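Local coordinates for imelysin-like protein (Psychrobacter arcticus, PDB 3PF0), which is of unknown function but belongs to the imelysin-like M75 family, whose members include putative metalloendopeptidases, at residues Asp61-Ala66 / Glu113-Gly118. Sequence-based numbering, arbitrary orientation.
Sequences DMVIPA and EMVNFG
Met114, modelled as selenomethionine, reaches the helix 48-84 through its torsions: chi1 of 71° sets CG between the backbone N and the carbonyl carbon, chi2 is extended, and the chain bends at chi3 (119°), which turns the terminal methyl onto the turn Met62-Ala66. Val63 and Val115 share one rotamer, each with CG1 anti to its own backbone N, and their side chains cross at about a right angle. CG2 of Val115 bears on both branches of Val63, at 3.6 Å from CG2 and 4.0 Å from CG1. The methyl CE of Met114 lies 3.5 Å from Ala66 CB, tight for two carbons, and equally 3.5 Å from the carbonyl O of Met62. That oxygen already accepts the backbone bond from Ala66 N (3.1 Å), so CE rests beside an oxygen that already has a backbone partner. Further back along the side chain, Met114 SE stands 4.4 Å from Met62 CB. Segment 113-118 lies in the loop between helix 92-112 and helix 125-129, and the contact illustrates how an irregular segment can be seated on a helix by apolar side chains, without a hydrogen bond between the two. Trp207 of helix 183-214 touches both valines, while Ser233 of helix 225-250 hydrogen-bonds Met114 O and Asn116 N and so holds the loop backbone on another helix. Across the two segments the side-chain contacts are apolar, with one methyl also against a carbonyl oxygen: dispersion and burial join loop to helix, and the fit depends on methyl shape, while directional bonding is supplied by the helix backbone at Met62-Ala66 and, for the loop, by Ser233.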
loop_
_atom_site.group_PDB
_atom_site.type_symbol
_atom_site.label_atom_id
_atom_site.label_comp_id
_atom_site.label_asym_id
_atom_site.label_seq_id
_atom_site.Cartn_x
_atom_site.Cartn_y
_atom_site.Cartn_z
ATOM N N ASP A 61 2.527 -16.612 2.454
ATOM C CA ASP A 61 3.566 -16.140 1.537
ATOM C C ASP A 61 3.370 -14.699 1.036
ATOM O O ASP A 61 4.304 -14.155 0.439
ATOM C CB ASP A 61 3.698 -17.096 0.339
ATOM C CG ASP A 61 4.046 -18.530 0.736
ATOM O OD1 ASP A 61 4.681 -18.722 1.805
ATOM O OD2 ASP A 61 3.699 -19.459 -0.026
HETATM N N MSE A 62 2.211 -14.065 1.290
HETATM C CA MSE A 62 2.024 -12.706 0.782
HETATM C C MSE A 62 1.527 -11.707 1.825
HETATM O O MSE A 62 2.167 -10.671 1.999
HETATM C CB MSE A 62 1.086 -12.700 -0.430
HETATM C CG MSE A 62 1.764 -13.222 -1.686
HETATM SE SE MSE A 62 0.646 -13.116 -3.247
HETATM C CE MSE A 62 1.531 -14.461 -4.369
ATOM N N VAL A 63 0.408 -12.002 2.507
ATOM C CA VAL A 63 -0.219 -11.087 3.465
ATOM C C VAL A 63 0.695 -10.861 4.694
ATOM O O VAL A 63 1.113 -9.714 4.929
ATOM C CB VAL A 63 -1.643 -11.553 3.870
ATOM C CG1 VAL A 63 -2.246 -10.640 4.930
ATOM C CG2 VAL A 63 -2.559 -11.650 2.651
ATOM N N ILE A 64 0.992 -11.939 5.456
ATOM C CA ILE A 64 1.829 -11.900 6.661
ATOM C C ILE A 64 3.239 -11.343 6.304
ATOM O O ILE A 64 3.632 -10.394 6.982
ATOM C CB ILE A 64 1.863 -13.265 7.421
ATOM C CG1 ILE A 64 0.454 -13.586 7.994
ATOM C CG2 ILE A 64 2.920 -13.267 8.539
ATOM C CD1 ILE A 64 0.153 -15.066 8.326
ATOM N N PRO A 65 3.950 -11.788 5.224
ATOM C CA PRO A 65 5.264 -11.188 4.911
ATOM C C PRO A 65 5.209 -9.694 4.590
ATOM O O PRO A 65 6.127 -8.976 4.989
ATOM C CB PRO A 65 5.739 -11.990 3.690
ATOM C CG PRO A 65 5.056 -13.293 3.828
ATOM C CD PRO A 65 3.681 -12.926 4.319
ATOM N N ALA A 66 4.136 -9.217 3.913
ATOM C CA ALA A 66 3.987 -7.798 3.580
ATOM C C ALA A 66 3.857 -6.963 4.844
ATOM O O ALA A 66 4.516 -5.931 4.957
ATOM C CB ALA A 66 2.789 -7.578 2.681
ATOM N N GLU A 113 -0.945 -2.780 1.265
ATOM C CA GLU A 113 -2.268 -2.220 0.954
ATOM C C GLU A 113 -3.065 -3.097 -0.047
ATOM O O GLU A 113 -4.229 -2.796 -0.323
ATOM C CB GLU A 113 -2.138 -0.786 0.429
ATOM C CG GLU A 113 -2.036 0.224 1.557
ATOM C CD GLU A 113 -1.903 1.675 1.144
ATOM O OE1 GLU A 113 -1.461 1.935 0.004
ATOM O OE2 GLU A 113 -2.187 2.557 1.982
HETATM N N MSE A 114 -2.463 -4.201 -0.539
HETATM C CA MSE A 114 -3.129 -5.185 -1.404
HETATM C C MSE A 114 -4.321 -5.815 -0.646
HETATM O O MSE A 114 -5.226 -6.346 -1.275
HETATM C CB MSE A 114 -2.130 -6.272 -1.867
HETATM C CG MSE A 114 -1.713 -7.234 -0.754
HETATM SE SE MSE A 114 -0.520 -8.662 -1.307
HETATM C CE MSE A 114 0.971 -8.231 -0.199
ATOM N N VAL A 115 -4.276 -5.773 0.708
ATOM C CA VAL A 115 -5.306 -6.232 1.647
ATOM C C VAL A 115 -6.035 -4.968 2.144
ATOM O O VAL A 115 -5.395 -4.067 2.688
ATOM C CB VAL A 115 -4.691 -7.085 2.802
ATOM C CG1 VAL A 115 -5.720 -7.417 3.879
ATOM C CG2 VAL A 115 -4.067 -8.362 2.258
ATOM N N ASN A 116 -7.347 -4.875 1.899
ATOM C CA ASN A 116 -8.159 -3.715 2.291
ATOM C C ASN A 116 -9.200 -4.109 3.364
ATOM O O ASN A 116 -10.163 -3.381 3.601
ATOM C CB ASN A 116 -8.849 -3.113 1.048
ATOM C CG ASN A 116 -9.942 -3.979 0.457
ATOM O OD1 ASN A 116 -10.023 -5.193 0.708
ATOM N ND2 ASN A 116 -10.844 -3.362 -0.300
ATOM N N PHE A 117 -8.987 -5.252 4.021
ATOM C CA PHE A 117 -9.903 -5.773 5.027
ATOM C C PHE A 117 -9.138 -6.321 6.217
ATOM O O PHE A 117 -7.918 -6.446 6.162
ATOM C CB PHE A 117 -10.785 -6.875 4.391
ATOM C CG PHE A 117 -10.020 -8.062 3.848
ATOM C CD1 PHE A 117 -9.467 -8.031 2.571
ATOM C CD2 PHE A 117 -9.883 -9.227 4.602
ATOM C CE1 PHE A 117 -8.749 -9.126 2.076
ATOM C CE2 PHE A 117 -9.169 -10.322 4.104
ATOM C CZ PHE A 117 -8.617 -10.269 2.841
ATOM N N GLY A 118 -9.866 -6.660 7.271
ATOM C CA GLY A 118 -9.303 -7.277 8.463
ATOM C C GLY A 118 -8.578 -6.378 9.445
ATOM O O GLY A 118 -8.971 -5.231 9.650
#